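Local coordinates for anaphase-promoting complex subunit cut9 (Schizosaccharomyces pombe, PDB 2XPI), which serves as a TPR-repeat subunit of the anaphase-promoting complex/cyclosome, the E3 ubiquitin ligase that controls progression through mitosis and G1, forming homodimers and binding hcn1, at residues A[98-103]-A[124-129]; A[250-255]-A[282-287]; A[497-502]-A[524-529]; A[575-580]-A[585-590]. All coordinates share one frame; numbering follows the deposited sequence.

Contact 1. Residues A[98-103]-A[124-129]; sequences QQYKCA and AQVYCC
Y100 lays its phenol ring against the end of the 124-129 segment, where C129 meets it over one face. The CB of C129 stands 3.9 Å from the centroid of the Y100 ring, 28° off the ring normal, which makes a CH-pi contact. Its nearest ring atom is CZ of Y100, 3.5 Å from CB of C129. The sulfur lies obliquely: SG of C129 is 4.9 Å from the Y100 centroid. Cysteine suits this place because it is small enough to let the helix come close, yet polarisable beside an aromatic ring. One turn earlier V126 points both methyls at the other helix. CG1 of V126 rests 3.7 Å from the backbone O of Y100, while CG2 of V126 meets CB of A103 at the same 3.7 Å. The valine sets CG1 anti to its own N (chi1 178°), spreading the branches over two neighbours a turn apart, and the short A103 leaves room for them.

Behind the ring, CA of Q98 lies against the opposite face, off toward the rim. Q98 has positive phi and is the C-prime residue of a Schellman motif ending helix 83-96, and Q99 occupies the N-cap position of helix 100-114. That tight turn brings Y100 to its place, while L95 of helix 83-96 also touches C129. E235 of the second subunit accepts a hydrogen bond from the backbone N of C102. The pairing of the second helix of TPR 1 with the first helix of TPR 2 is the inter-repeat packing of a tetratricopeptide superhelix, here within the homodimerising repeats.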
loop_
_atom_site.group_PDB
_atom_site.type_symbol
_atom_site.label_atom_id
_atom_site.label_comp_id
_atom_site.label_asym_id
_atom_site.label_seq_id
_atom_site.Cartn_x
_atom_site.Cartn_y
_atom_site.Cartn_z
ATOM N N GLN A 98 4.827 12.984 5.100
ATOM C CA GLN A 98 4.391 11.601 5.286
ATOM C C GLN A 98 4.486 11.187 6.732
ATOM O O GLN A 98 4.755 10.031 7.049
ATOM C CB GLN A 98 5.200 10.650 4.414
ATOM C CG GLN A 98 5.200 11.056 2.965
ATOM C CD GLN A 98 6.062 10.158 2.106
ATOM O OE1 GLN A 98 5.603 9.129 1.607
ATOM N NE2 GLN A 98 7.322 10.546 1.925
ATOM N N GLN A 99 4.274 12.159 7.606
ATOM C CA GLN A 99 4.096 11.894 9.014
ATOM C C GLN A 99 2.597 11.915 9.236
ATOM O O GLN A 99 2.011 12.946 9.542
ATOM C CB GLN A 99 4.825 12.946 9.813
ATOM C CG GLN A 99 6.337 12.786 9.670
ATOM C CD GLN A 99 7.143 13.907 10.315
ATOM O OE1 GLN A 99 6.665 14.615 11.209
ATOM N NE2 GLN A 99 8.383 14.059 9.873
ATOM N N TYR A 100 1.976 10.758 9.041
ATOM C CA TYR A 100 0.523 10.660 8.939
ATOM C C TYR A 100 -0.206 10.578 10.280
ATOM O O TYR A 100 -1.378 10.980 10.380
ATOM C CB TYR A 100 0.134 9.468 8.052
ATOM C CG TYR A 100 0.612 9.624 6.635
ATOM C CD1 TYR A 100 0.367 10.795 5.945
ATOM C CD2 TYR A 100 1.318 8.609 5.985
ATOM C CE1 TYR A 100 0.793 10.966 4.650
ATOM C CE2 TYR A 100 1.756 8.771 4.674
ATOM C CZ TYR A 100 1.483 9.953 4.011
ATOM O OH TYR A 100 1.907 10.169 2.714
ATOM N N LYS A 101 0.454 10.033 11.298
ATOM C CA LYS A 101 -0.160 9.998 12.613
ATOM C C LYS A 101 -0.349 11.440 13.074
ATOM O O LYS A 101 -1.376 11.795 13.659
ATOM C CB LYS A 101 0.707 9.221 13.596
ATOM C CG LYS A 101 0.580 7.715 13.478
ATOM C CD LYS A 101 -0.396 7.192 14.514
ATOM C CE LYS A 101 -0.558 5.689 14.423
ATOM N NZ LYS A 101 -1.226 5.308 13.152
ATOM N N CYS A 102 0.634 12.274 12.747
ATOM C CA CYS A 102 0.634 13.674 13.113
ATOM C C CYS A 102 -0.384 14.501 12.346
ATOM O O CYS A 102 -1.073 15.329 12.924
ATOM C CB CYS A 102 2.029 14.256 12.939
ATOM S SG CYS A 102 2.094 16.047 13.088
ATOM N N ALA A 103 -0.464 14.298 11.044
ATOM C CA ALA A 103 -1.419 15.028 10.205
ATOM C C ALA A 103 -2.879 14.681 10.523
ATOM O O ALA A 103 -3.765 15.530 10.448
ATOM C CB ALA A 103 -1.113 14.774 8.704
ATOM N N ALA A 124 -9.532 14.015 5.244
ATOM C CA ALA A 124 -9.824 12.887 4.368
ATOM C C ALA A 124 -8.593 12.465 3.556
ATOM O O ALA A 124 -8.343 11.268 3.386
ATOM C CB ALA A 124 -10.984 13.230 3.448
ATOM N N GLN A 125 -7.828 13.445 3.071
ATOM C CA GLN A 125 -6.605 13.196 2.307
ATOM C C GLN A 125 -5.634 12.326 3.068
ATOM O O GLN A 125 -5.047 11.382 2.517
ATOM C CB GLN A 125 -5.896 14.505 2.010
ATOM C CG GLN A 125 -6.205 15.089 0.664
ATOM C CD GLN A 125 -5.516 14.331 -0.426
ATOM O OE1 GLN A 125 -4.525 14.792 -0.991
ATOM N NE2 GLN A 125 -6.014 13.142 -0.715
ATOM N N VAL A 126 -5.460 12.660 4.343
ATOM C CA VAL A 126 -4.545 11.932 5.203
ATOM C C VAL A 126 -4.980 10.467 5.251
ATOM O O VAL A 126 -4.167 9.549 5.063
ATOM C CB VAL A 126 -4.469 12.572 6.635
ATOM C CG1 VAL A 126 -3.562 11.776 7.540
ATOM C CG2 VAL A 126 -4.007 14.038 6.563
ATOM N N TYR A 127 -6.263 10.233 5.476
ATOM C CA TYR A 127 -6.754 8.862 5.541
ATOM C C TYR A 127 -6.476 8.105 4.252
ATOM O O TYR A 127 -6.197 6.915 4.289
ATOM C CB TYR A 127 -8.252 8.820 5.840
ATOM C CG TYR A 127 -8.633 9.367 7.192
ATOM C CD1 TYR A 127 -7.673 9.533 8.190
ATOM C CD2 TYR A 127 -9.942 9.717 7.474
ATOM C CE1 TYR A 127 -8.010 10.044 9.439
ATOM C CE2 TYR A 127 -10.291 10.224 8.706
ATOM C CZ TYR A 127 -9.319 10.385 9.686
ATOM O OH TYR A 127 -9.665 10.869 10.922
ATOM N N CYS A 128 -6.569 8.787 3.113
ATOM C CA CYS A 128 -6.309 8.142 1.828
ATOM C C CYS A 128 -4.868 7.740 1.666
ATOM O O CYS A 128 -4.569 6.724 1.024
ATOM C CB CYS A 128 -6.679 9.047 0.665
ATOM S SG CYS A 128 -8.418 9.064 0.312
ATOM N N CYS A 129 -3.971 8.551 2.215
ATOM C CA CYS A 129 -2.546 8.234 2.178
ATOM C C CYS A 129 -2.225 7.027 3.033
ATOM O O CYS A 129 -1.205 6.387 2.862
ATOM C CB CYS A 129 -1.713 9.431 2.634
ATOM S SG CYS A 129 -1.857 10.818 1.498
#

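Contact 2. Residues A[250-255]-A[282-287]; sequences EEWDLV and TSHEDE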
loop_
_atom_site.group_PDB
_atom_site.type_symbol
_atom_site.label_atom_id
_atom_site.label_comp_id
_atom_site.label_asym_id
_atom_site.label_seq_id
_atom_site.Cartn_x
_atom_site.Cartn_y
_atom_site.Cartn_z
ATOM N N GLU A 250 -8.128 9.287 -34.384
ATOM C CA GLU A 250 -8.825 9.852 -33.241
ATOM C C GLU A 250 -7.871 10.553 -32.258
ATOM O O GLU A 250 -8.195 11.610 -31.731
ATOM C CB GLU A 250 -9.582 8.763 -32.490
ATOM C CG GLU A 250 -10.781 8.182 -33.198
ATOM C CD GLU A 250 -11.360 6.996 -32.435
ATOM O OE1 GLU A 250 -10.576 6.120 -32.004
ATOM O OE2 GLU A 250 -12.596 6.937 -32.259
ATOM N N GLU A 251 -6.708 9.949 -32.012
ATOM C CA GLU A 251 -5.714 10.489 -31.084
ATOM C C GLU A 251 -5.142 11.824 -31.547
ATOM O O GLU A 251 -5.008 12.751 -30.754
ATOM C CB GLU A 251 -4.582 9.487 -30.847
ATOM C CG GLU A 251 -4.877 8.441 -29.762
ATOM C CD GLU A 251 -3.942 7.216 -29.828
ATOM O OE1 GLU A 251 -3.012 7.219 -30.680
ATOM O OE2 GLU A 251 -4.146 6.256 -29.032
ATOM N N TRP A 252 -4.806 11.923 -32.829
ATOM C CA TRP A 252 -4.328 13.181 -33.385
ATOM C C TRP A 252 -5.412 14.251 -33.399
ATOM O O TRP A 252 -5.158 15.399 -33.055
ATOM C CB TRP A 252 -3.741 12.979 -34.782
ATOM C CG TRP A 252 -2.340 12.481 -34.732
ATOM C CD1 TRP A 252 -1.924 11.176 -34.791
ATOM C CD2 TRP A 252 -1.157 13.274 -34.585
ATOM N NE1 TRP A 252 -0.551 11.114 -34.697
ATOM C CE2 TRP A 252 -0.059 12.390 -34.569
ATOM C CE3 TRP A 252 -0.920 14.647 -34.461
ATOM C CZ2 TRP A 252 1.257 12.842 -34.439
ATOM C CZ3 TRP A 252 0.379 15.088 -34.335
ATOM C CH2 TRP A 252 1.452 14.190 -34.324
ATOM N N ASP A 253 -6.622 13.886 -33.795
ATOM C CA ASP A 253 -7.702 14.863 -33.783
ATOM C C ASP A 253 -7.994 15.332 -32.356
ATOM O O ASP A 253 -8.439 16.459 -32.138
ATOM C CB ASP A 253 -8.965 14.299 -34.440
ATOM C CG ASP A 253 -10.226 15.081 -34.067
ATOM O OD1 ASP A 253 -10.769 14.838 -32.958
ATOM O OD2 ASP A 253 -10.680 15.926 -34.880
ATOM N N LEU A 254 -7.754 14.463 -31.382
ATOM C CA LEU A 254 -7.998 14.839 -30.015
ATOM C C LEU A 254 -6.995 15.915 -29.625
ATOM O O LEU A 254 -7.404 17.008 -29.249
ATOM C CB LEU A 254 -7.925 13.643 -29.074
ATOM C CG LEU A 254 -8.098 13.944 -27.578
ATOM C CD1 LEU A 254 -9.436 14.586 -27.241
ATOM C CD2 LEU A 254 -7.937 12.686 -26.783
ATOM N N VAL A 255 -5.693 15.640 -29.729
ATOM C CA VAL A 255 -4.723 16.611 -29.226
ATOM C C VAL A 255 -4.702 17.893 -30.039
ATOM O O VAL A 255 -4.387 18.968 -29.512
ATOM C CB VAL A 255 -3.282 16.057 -29.038
ATOM C CG1 VAL A 255 -3.276 14.555 -28.972
ATOM C CG2 VAL A 255 -2.335 16.601 -30.085
ATOM N N THR A 282 3.840 7.642 -37.605
ATOM C CA THR A 282 3.837 7.585 -39.075
ATOM C C THR A 282 2.858 8.525 -39.792
ATOM O O THR A 282 3.187 9.069 -40.848
ATOM C CB THR A 282 3.657 6.121 -39.618
ATOM O OG1 THR A 282 2.275 5.726 -39.569
ATOM C CG2 THR A 282 4.514 5.132 -38.829
ATOM N N SER A 283 1.671 8.726 -39.225
ATOM C CA SER A 283 0.583 9.383 -39.956
ATOM C C SER A 283 0.723 10.894 -40.134
ATOM O O SER A 283 0.261 11.452 -41.129
ATOM C CB SER A 283 -0.773 9.049 -39.326
ATOM O OG SER A 283 -0.731 9.146 -37.914
ATOM N N HIS A 284 1.351 11.550 -39.166
ATOM C CA HIS A 284 1.491 12.998 -39.181
ATOM C C HIS A 284 2.951 13.362 -39.012
ATOM O O HIS A 284 3.322 14.106 -38.096
ATOM C CB HIS A 284 0.675 13.611 -38.052
ATOM C CG HIS A 284 -0.794 13.390 -38.186
ATOM N ND1 HIS A 284 -1.683 14.419 -38.401
ATOM C CD2 HIS A 284 -1.529 12.255 -38.150
ATOM C CE1 HIS A 284 -2.907 13.928 -38.481
ATOM N NE2 HIS A 284 -2.840 12.617 -38.338
ATOM N N GLU A 285 3.771 12.829 -39.909
ATOM C CA GLU A 285 5.226 12.962 -39.853
ATOM C C GLU A 285 5.703 14.408 -39.700
ATOM O O GLU A 285 6.781 14.672 -39.171
ATOM C CB GLU A 285 5.824 12.349 -41.120
ATOM C CG GLU A 285 7.219 11.797 -40.943
ATOM C CD GLU A 285 7.394 10.465 -41.639
ATOM O OE1 GLU A 285 6.471 9.619 -41.528
ATOM O OE2 GLU A 285 8.448 10.272 -42.295
ATOM N N ASP A 286 4.868 15.328 -40.162
ATOM C CA ASP A 286 5.197 16.739 -40.301
ATOM C C ASP A 286 4.974 17.543 -39.006
ATOM O O ASP A 286 5.893 18.194 -38.499
ATOM C CB ASP A 286 4.328 17.286 -41.426
ATOM C CG ASP A 286 3.233 16.295 -41.834
ATOM O OD1 ASP A 286 3.531 15.349 -42.608
ATOM O OD2 ASP A 286 2.084 16.442 -41.355
ATOM N N GLU A 287 3.746 17.506 -38.486
ATOM C CA GLU A 287 3.435 18.145 -37.218
ATOM C C GLU A 287 4.404 17.612 -36.187
ATOM O O GLU A 287 4.836 18.328 -35.284
ATOM C CB GLU A 287 2.008 17.818 -36.780
ATOM C CG GLU A 287 0.921 18.498 -37.593
ATOM C CD GLU A 287 0.266 17.559 -38.593
ATOM O OE1 GLU A 287 0.936 16.609 -39.057
ATOM O OE2 GLU A 287 -0.923 17.775 -38.923
#
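NE1 of W252 has the hydroxyl of S283 obliquely beside it, OG of S283 lying 3.8 Å from NE1, and gives a weak hydrogen bond to the backbone O of N280. OD1 of N280 in turn accepts from the N of T282 and the N of S283, so one asparagine ties the loop together and also reaches the indole.

The main touch is an offset stack. The imidazole of H284 lies over the five-membered ring of W252 with centroids 3.9 Å apart and planes at 10°. The two side chains run in opposite directions, so each methylene ends up over its partner's ring: CB of H284 is 3.6 Å from the centroid of the W252 six-membered ring, and CB of W252 is 4.0 Å from the centroid of the H284 ring. A broad indole suits the site because it can take a second ring and an aliphatic carbon on one face.

W252 sits on the second helix of TPR 5, and H284 in the turn leading to helix 285-296, the second helix of TPR 6, so the stack bridges successive repeats of the superhelix. M276 of helix 268-276 and L279 also touch the indole.

Past the imidazole, E287 brings its CB obliquely to CZ3 of W252. Its chain bends at chi2 (103°) and returns the carboxylate to the edge of the histidine ring, where ND1 of H284 gives OE2 of E287 a weak bond, long at 3.5 Å but nearly straight at 174°. The nearby acid could make the imidazole more basic and limit its rotation over W252.

Contact 3. Residues A[497-502]-A[524-529]; sequences HFQNAL and HAYRKL
F498 and A525 are the residues whose backbones come nearest between the helical segments 497-502 and 524-529, yet their CA atoms stay 9.0 Å apart, so long side chains must span the gap. In the apolar part F498 does so: its CE2 comes to 4.4 Å from CB of A525, which lies at the ring edge, near the ring plane. Alanine is apt here because its single methyl leaves space for the phenyl, whose surroundings also include N521 and L522 of helix 516-528.

The polar bridge is made by Q499 and Y526. Neither CB aims at the opposite helix, but both side chains turn inward at their ends. The glutamine runs extended beyond CG, carrying its amide to the far end of the phenol. There OH of Y526 donates to OE1 of Q499 at 3.0 Å. The C=O...O angle is 143°, and the donor is tilted 25° from the carbonyl plane. The two chains cross at about a right angle, with amide and ring planes 66° apart, and the carbonyl oxygen meets the phenol at the ring edge.

The helices are the second of TPR 12 and the first of TPR 13, within the repeats that bind hcn1. Consistent with that role, F498 packs on an apolar side chain of another protein's chain, and R527 forms a salt bridge to an acidic one there. I495, touching A525 and Y526, and L522 fill in the apolar packing between the helices. Across segments 497-502 and 524-529, a neutral, direction-dependent hydrogen bond ties two side-chain ends without needing a charge, beside one loose apolar touch.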
loop_
_atom_site.group_PDB
_atom_site.type_symbol
_atom_site.label_atom_id
_atom_site.label_comp_id
_atom_site.label_asym_id
_atom_site.label_seq_id
_atom_site.Cartn_x
_atom_site.Cartn_y
_atom_site.Cartn_z
ATOM N N HIS A 497 9.474 -6.333 -56.523
ATOM C CA HIS A 497 9.291 -6.277 -55.088
ATOM C C HIS A 497 10.509 -6.796 -54.339
ATOM O O HIS A 497 11.016 -6.118 -53.448
ATOM C CB HIS A 497 8.020 -7.012 -54.680
ATOM C CG HIS A 497 6.783 -6.196 -54.871
ATOM N ND1 HIS A 497 5.572 -6.745 -55.232
ATOM C CD2 HIS A 497 6.571 -4.862 -54.752
ATOM C CE1 HIS A 497 4.665 -5.787 -55.322
ATOM N NE2 HIS A 497 5.244 -4.636 -55.032
ATOM N N PHE A 498 10.989 -7.982 -54.697
ATOM C CA PHE A 498 12.229 -8.490 -54.113
ATOM C C PHE A 498 13.417 -7.548 -54.265
ATOM O O PHE A 498 14.186 -7.361 -53.317
ATOM C CB PHE A 498 12.583 -9.848 -54.690
ATOM C CG PHE A 498 11.544 -10.878 -54.441
ATOM C CD1 PHE A 498 10.904 -10.940 -53.219
ATOM C CD2 PHE A 498 11.192 -11.775 -55.425
ATOM C CE1 PHE A 498 9.954 -11.880 -52.983
ATOM C CE2 PHE A 498 10.240 -12.716 -55.188
ATOM C CZ PHE A 498 9.618 -12.770 -53.969
ATOM N N GLN A 499 13.581 -6.963 -55.447
ATOM C CA GLN A 499 14.705 -6.059 -55.674
ATOM C C GLN A 499 14.616 -4.828 -54.779
ATOM O O GLN A 499 15.629 -4.254 -54.390
ATOM C CB GLN A 499 14.811 -5.654 -57.147
ATOM C CG GLN A 499 15.574 -6.642 -58.002
ATOM C CD GLN A 499 15.393 -6.395 -59.502
ATOM O OE1 GLN A 499 16.074 -7.018 -60.328
ATOM N NE2 GLN A 499 14.475 -5.490 -59.859
ATOM N N ASN A 500 13.396 -4.426 -54.443
ATOM C CA ASN A 500 13.209 -3.259 -53.597
ATOM C C ASN A 500 13.350 -3.536 -52.113
ATOM O O ASN A 500 13.769 -2.662 -51.362
ATOM C CB ASN A 500 11.892 -2.566 -53.908
ATOM C CG ASN A 500 12.103 -1.284 -54.658
ATOM O OD1 ASN A 500 12.134 -1.265 -55.888
ATOM N ND2 ASN A 500 12.301 -0.200 -53.920
ATOM N N ALA A 501 12.997 -4.746 -51.689
ATOM C CA ALA A 501 13.294 -5.174 -50.332
ATOM C C ALA A 501 14.800 -5.060 -50.138
ATOM O O ALA A 501 15.261 -4.389 -49.225
ATOM C CB ALA A 501 12.845 -6.608 -50.112
ATOM N N LEU A 502 15.556 -5.716 -51.022
ATOM C CA LEU A 502 17.023 -5.684 -51.005
ATOM C C LEU A 502 17.601 -4.274 -50.976
ATOM O O LEU A 502 18.519 -3.993 -50.199
ATOM C CB LEU A 502 17.590 -6.441 -52.200
ATOM C CG LEU A 502 17.750 -7.956 -52.037
ATOM C CD1 LEU A 502 17.344 -8.441 -50.632
ATOM C CD2 LEU A 502 17.012 -8.720 -53.148
ATOM N N HIS A 524 14.274 -17.436 -57.360
ATOM C CA HIS A 524 13.149 -18.279 -57.780
ATOM C C HIS A 524 12.266 -17.574 -58.808
ATOM O O HIS A 524 11.724 -18.206 -59.704
ATOM C CB HIS A 524 12.300 -18.709 -56.581
ATOM C CG HIS A 524 12.815 -19.923 -55.877
ATOM N ND1 HIS A 524 13.325 -19.884 -54.599
ATOM C CD2 HIS A 524 12.908 -21.211 -56.277
ATOM C CE1 HIS A 524 13.707 -21.093 -54.237
ATOM N NE2 HIS A 524 13.459 -21.921 -55.237
ATOM N N ALA A 525 12.112 -16.263 -58.670
ATOM C CA ALA A 525 11.405 -15.489 -59.676
ATOM C C ALA A 525 12.149 -15.575 -61.004
ATOM O O ALA A 525 11.544 -15.681 -62.055
ATOM C CB ALA A 525 11.265 -14.039 -59.233
ATOM N N TYR A 526 13.473 -15.549 -60.945
ATOM C CA TYR A 526 14.309 -15.562 -62.138
ATOM C C TYR A 526 14.282 -16.890 -62.884
ATOM O O TYR A 526 14.285 -16.900 -64.113
ATOM C CB TYR A 526 15.757 -15.227 -61.786
ATOM C CG TYR A 526 16.087 -13.757 -61.578
ATOM C CD1 TYR A 526 17.088 -13.381 -60.684
ATOM C CD2 TYR A 526 15.434 -12.753 -62.291
ATOM C CE1 TYR A 526 17.425 -12.059 -60.490
ATOM C CE2 TYR A 526 15.773 -11.409 -62.108
ATOM C CZ TYR A 526 16.772 -11.074 -61.195
ATOM O OH TYR A 526 17.129 -9.753 -60.967
ATOM N N ARG A 527 14.288 -18.018 -62.176
ATOM C CA ARG A 527 14.222 -19.287 -62.897
ATOM C C ARG A 527 12.867 -19.447 -63.563
ATOM O O ARG A 527 12.748 -20.109 -64.591
ATOM C CB ARG A 527 14.525 -20.489 -62.009
ATOM C CG ARG A 527 13.825 -20.460 -60.689
ATOM C CD ARG A 527 14.076 -21.747 -59.929
ATOM N NE ARG A 527 13.116 -22.773 -60.310
ATOM C CZ ARG A 527 11.911 -22.900 -59.761
ATOM N NH1 ARG A 527 11.516 -22.060 -58.804
ATOM N NH2 ARG A 527 11.096 -23.865 -60.178
ATOM N N LYS A 528 11.844 -18.838 -62.970
ATOM C CA LYS A 528 10.506 -18.858 -63.546
ATOM C C LYS A 528 10.499 -18.132 -64.878
ATOM O O LYS A 528 9.884 -18.589 -65.827
ATOM C CB LYS A 528 9.512 -18.198 -62.607
ATOM C CG LYS A 528 9.112 -19.062 -61.436
ATOM C CD LYS A 528 8.111 -20.123 -61.852
ATOM C CE LYS A 528 8.497 -21.427 -61.222
ATOM N NZ LYS A 528 9.973 -21.616 -61.426
ATOM N N LEU A 529 11.175 -16.990 -64.939
ATOM C CA LEU A 529 11.319 -16.269 -66.187
ATOM C C LEU A 529 12.445 -16.861 -67.018
ATOM O O LEU A 529 12.865 -16.269 -68.005
ATOM C CB LEU A 529 11.600 -14.797 -65.932
ATOM C CG LEU A 529 10.431 -13.961 -65.437
ATOM C CD1 LEU A 529 10.850 -12.510 -65.332
ATOM C CD2 LEU A 529 9.261 -14.110 -66.379
#

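Contact 4. Residues A[575-580]-A[585-590]; sequences ESLAIS and MASDLL
Helix 575-579 and helix 585-590 run nearly antiparallel, at 153°, with their axes 9.7 Å apart at closest approach, and L577 faces A586 where the backbones are nearest, their CA atoms 6.6 Å apart. L577 carries most of the contact by dividing its two methyls. CD2 of L577 settles 3.6 Å from CB of A586 and 3.7 Å from OG of S587. CD1 of L577 goes instead to L590, meeting its CD2 at 3.6 Å, the two leucines crossing at a slant. L590 has CG anti to its N (chi1 -174°), which swings the isobutyl group toward that methyl. Alanine at 586 suits the narrow point, where CB of S576 faces it more loosely.

OG of S576 is hydrogen-bonded to O of A550 and to OG1 of T554, both on helix 550-562, the first of TPR 14. S587 likewise bonds its OG to O of E583. With A586 and L590 on L577, and L589 reaching T554, helix 584-592 covers the second helix of that last repeat, much as a capping helix closes other TPR arrays. Across these segments the contact is apolar, made by the branched leucine ends and the methyl of A586, with no hydrogen bond between them.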
loop_
_atom_site.group_PDB
_atom_site.type_symbol
_atom_site.label_atom_id
_atom_site.label_comp_id
_atom_site.label_asym_id
_atom_site.label_seq_id
_atom_site.Cartn_x
_atom_site.Cartn_y
_atom_site.Cartn_z
ATOM N N GLU A 575 25.105 -31.877 -51.593
ATOM C CA GLU A 575 25.027 -31.010 -50.416
ATOM C C GLU A 575 23.657 -31.062 -49.739
ATOM O O GLU A 575 23.575 -31.160 -48.514
ATOM C CB GLU A 575 25.381 -29.558 -50.760
ATOM C CG GLU A 575 26.865 -29.293 -50.902
ATOM C CD GLU A 575 27.637 -29.576 -49.618
ATOM O OE1 GLU A 575 28.797 -30.032 -49.721
ATOM O OE2 GLU A 575 27.086 -29.350 -48.512
ATOM N N SER A 576 22.592 -30.978 -50.529
ATOM C CA SER A 576 21.236 -31.061 -49.991
ATOM C C SER A 576 21.066 -32.332 -49.184
ATOM O O SER A 576 20.766 -32.288 -47.995
ATOM C CB SER A 576 20.201 -31.059 -51.112
ATOM O OG SER A 576 20.118 -29.801 -51.745
ATOM N N LEU A 577 21.262 -33.465 -49.853
ATOM C CA LEU A 577 21.088 -34.782 -49.249
ATOM C C LEU A 577 22.001 -35.018 -48.055
ATOM O O LEU A 577 21.848 -35.999 -47.332
ATOM C CB LEU A 577 21.312 -35.867 -50.294
ATOM C CG LEU A 577 20.274 -35.799 -51.410
ATOM C CD1 LEU A 577 20.593 -36.769 -52.540
ATOM C CD2 LEU A 577 18.882 -36.046 -50.838
ATOM N N ALA A 578 22.957 -34.122 -47.850
ATOM C CA ALA A 578 23.827 -34.215 -46.691
ATOM C C ALA A 578 23.226 -33.419 -45.537
ATOM O O ALA A 578 23.287 -33.842 -44.385
ATOM C CB ALA A 578 25.217 -33.724 -47.027
ATOM N N ILE A 579 22.633 -32.271 -45.848
ATOM C CA ILE A 579 21.962 -31.468 -44.828
ATOM C C ILE A 579 20.655 -32.132 -44.387
ATOM O O ILE A 579 20.230 -31.980 -43.244
ATOM C CB ILE A 579 21.703 -30.026 -45.316
ATOM C CG1 ILE A 579 23.032 -29.290 -45.518
ATOM C CG2 ILE A 579 20.817 -29.278 -44.334
ATOM C CD1 ILE A 579 23.184 -28.648 -46.880
ATOM N N SER A 580 20.034 -32.873 -45.300
ATOM C CA SER A 580 18.835 -33.647 -45.000
ATOM C C SER A 580 18.715 -34.794 -45.998
ATOM O O SER A 580 18.167 -34.623 -47.087
ATOM C CB SER A 580 17.594 -32.763 -45.063
ATOM O OG SER A 580 17.342 -32.336 -46.390
ATOM N N MET A 585 12.454 -34.788 -52.901
ATOM C CA MET A 585 12.616 -34.122 -54.184
ATOM C C MET A 585 14.076 -33.993 -54.570
ATOM O O MET A 585 14.406 -33.955 -55.752
ATOM C CB MET A 585 11.988 -32.740 -54.128
ATOM C CG MET A 585 12.422 -31.957 -52.913
ATOM S SD MET A 585 11.639 -30.353 -52.897
ATOM C CE MET A 585 10.292 -30.703 -54.015
ATOM N N ALA A 586 14.943 -33.907 -53.567
ATOM C CA ALA A 586 16.378 -33.821 -53.801
ATOM C C ALA A 586 16.900 -35.151 -54.321
ATOM O O ALA A 586 17.830 -35.194 -55.124
ATOM C CB ALA A 586 17.101 -33.428 -52.528
ATOM N N SER A 587 16.292 -36.238 -53.859
ATOM C CA SER A 587 16.654 -37.572 -54.325
ATOM C C SER A 587 16.254 -37.764 -55.782
ATOM O O SER A 587 16.996 -38.359 -56.567
ATOM C CB SER A 587 16.002 -38.646 -53.447
ATOM O OG SER A 587 16.524 -38.614 -52.127
ATOM N N ASP A 588 15.080 -37.246 -56.132
ATOM C CA ASP A 588 14.547 -37.357 -57.486
ATOM C C ASP A 588 15.322 -36.513 -58.488
ATOM O O ASP A 588 15.630 -36.966 -59.587
ATOM C CB ASP A 588 13.069 -36.968 -57.513
ATOM C CG ASP A 588 12.161 -38.093 -57.054
ATOM O OD1 ASP A 588 12.682 -39.199 -56.765
ATOM O OD2 ASP A 588 10.930 -37.873 -56.988
ATOM N N LEU A 589 15.623 -35.279 -58.111
ATOM C CA LEU A 589 16.414 -34.411 -58.962
ATOM C C LEU A 589 17.785 -35.039 -59.180
ATOM O O LEU A 589 18.399 -34.856 -60.230
ATOM C CB LEU A 589 16.545 -33.022 -58.337
ATOM C CG LEU A 589 15.802 -31.826 -58.947
ATOM C CD1 LEU A 589 14.772 -32.248 -59.974
ATOM C CD2 LEU A 589 15.162 -30.996 -57.848
ATOM N N LEU A 590 18.264 -35.790 -58.190
ATOM C CA LEU A 590 19.513 -36.527 -58.347
ATOM C C LEU A 590 19.292 -37.741 -59.240
ATOM O O LEU A 590 20.149 -38.086 -60.057
ATOM C CB LEU A 590 20.063 -36.976 -56.995
ATOM C CG LEU A 590 21.447 -37.644 -57.030
ATOM C CD1 LEU A 590 22.520 -36.681 -57.527
ATOM C CD2 LEU A 590 21.824 -38.197 -55.662
#

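The four contacts follow one another along the chain without touching, as befits a long superhelix of TPR repeats. Contact 1 joins TPR 1 to TPR 2, contact 2 TPR 5 to TPR 6, contact 3 TPR 12 to TPR 13, and contact 4 packs helix 584-592 on the end of TPR 14. Centres lie about 42 Å apart from contact 1 to contact 2 and about 36 Å from contact 2 to contact 3. The centres of contacts 3 and 4 are about 24 Å apart. Contacts 1 and 4 stand about 77 Å apart, centre to centre, on opposite sides of the chain's centre. Contacts 1 and 2 belong to the homodimerising repeats, and contact 3 to those that bind hcn1, so separate lengths of one solenoid serve separate partners.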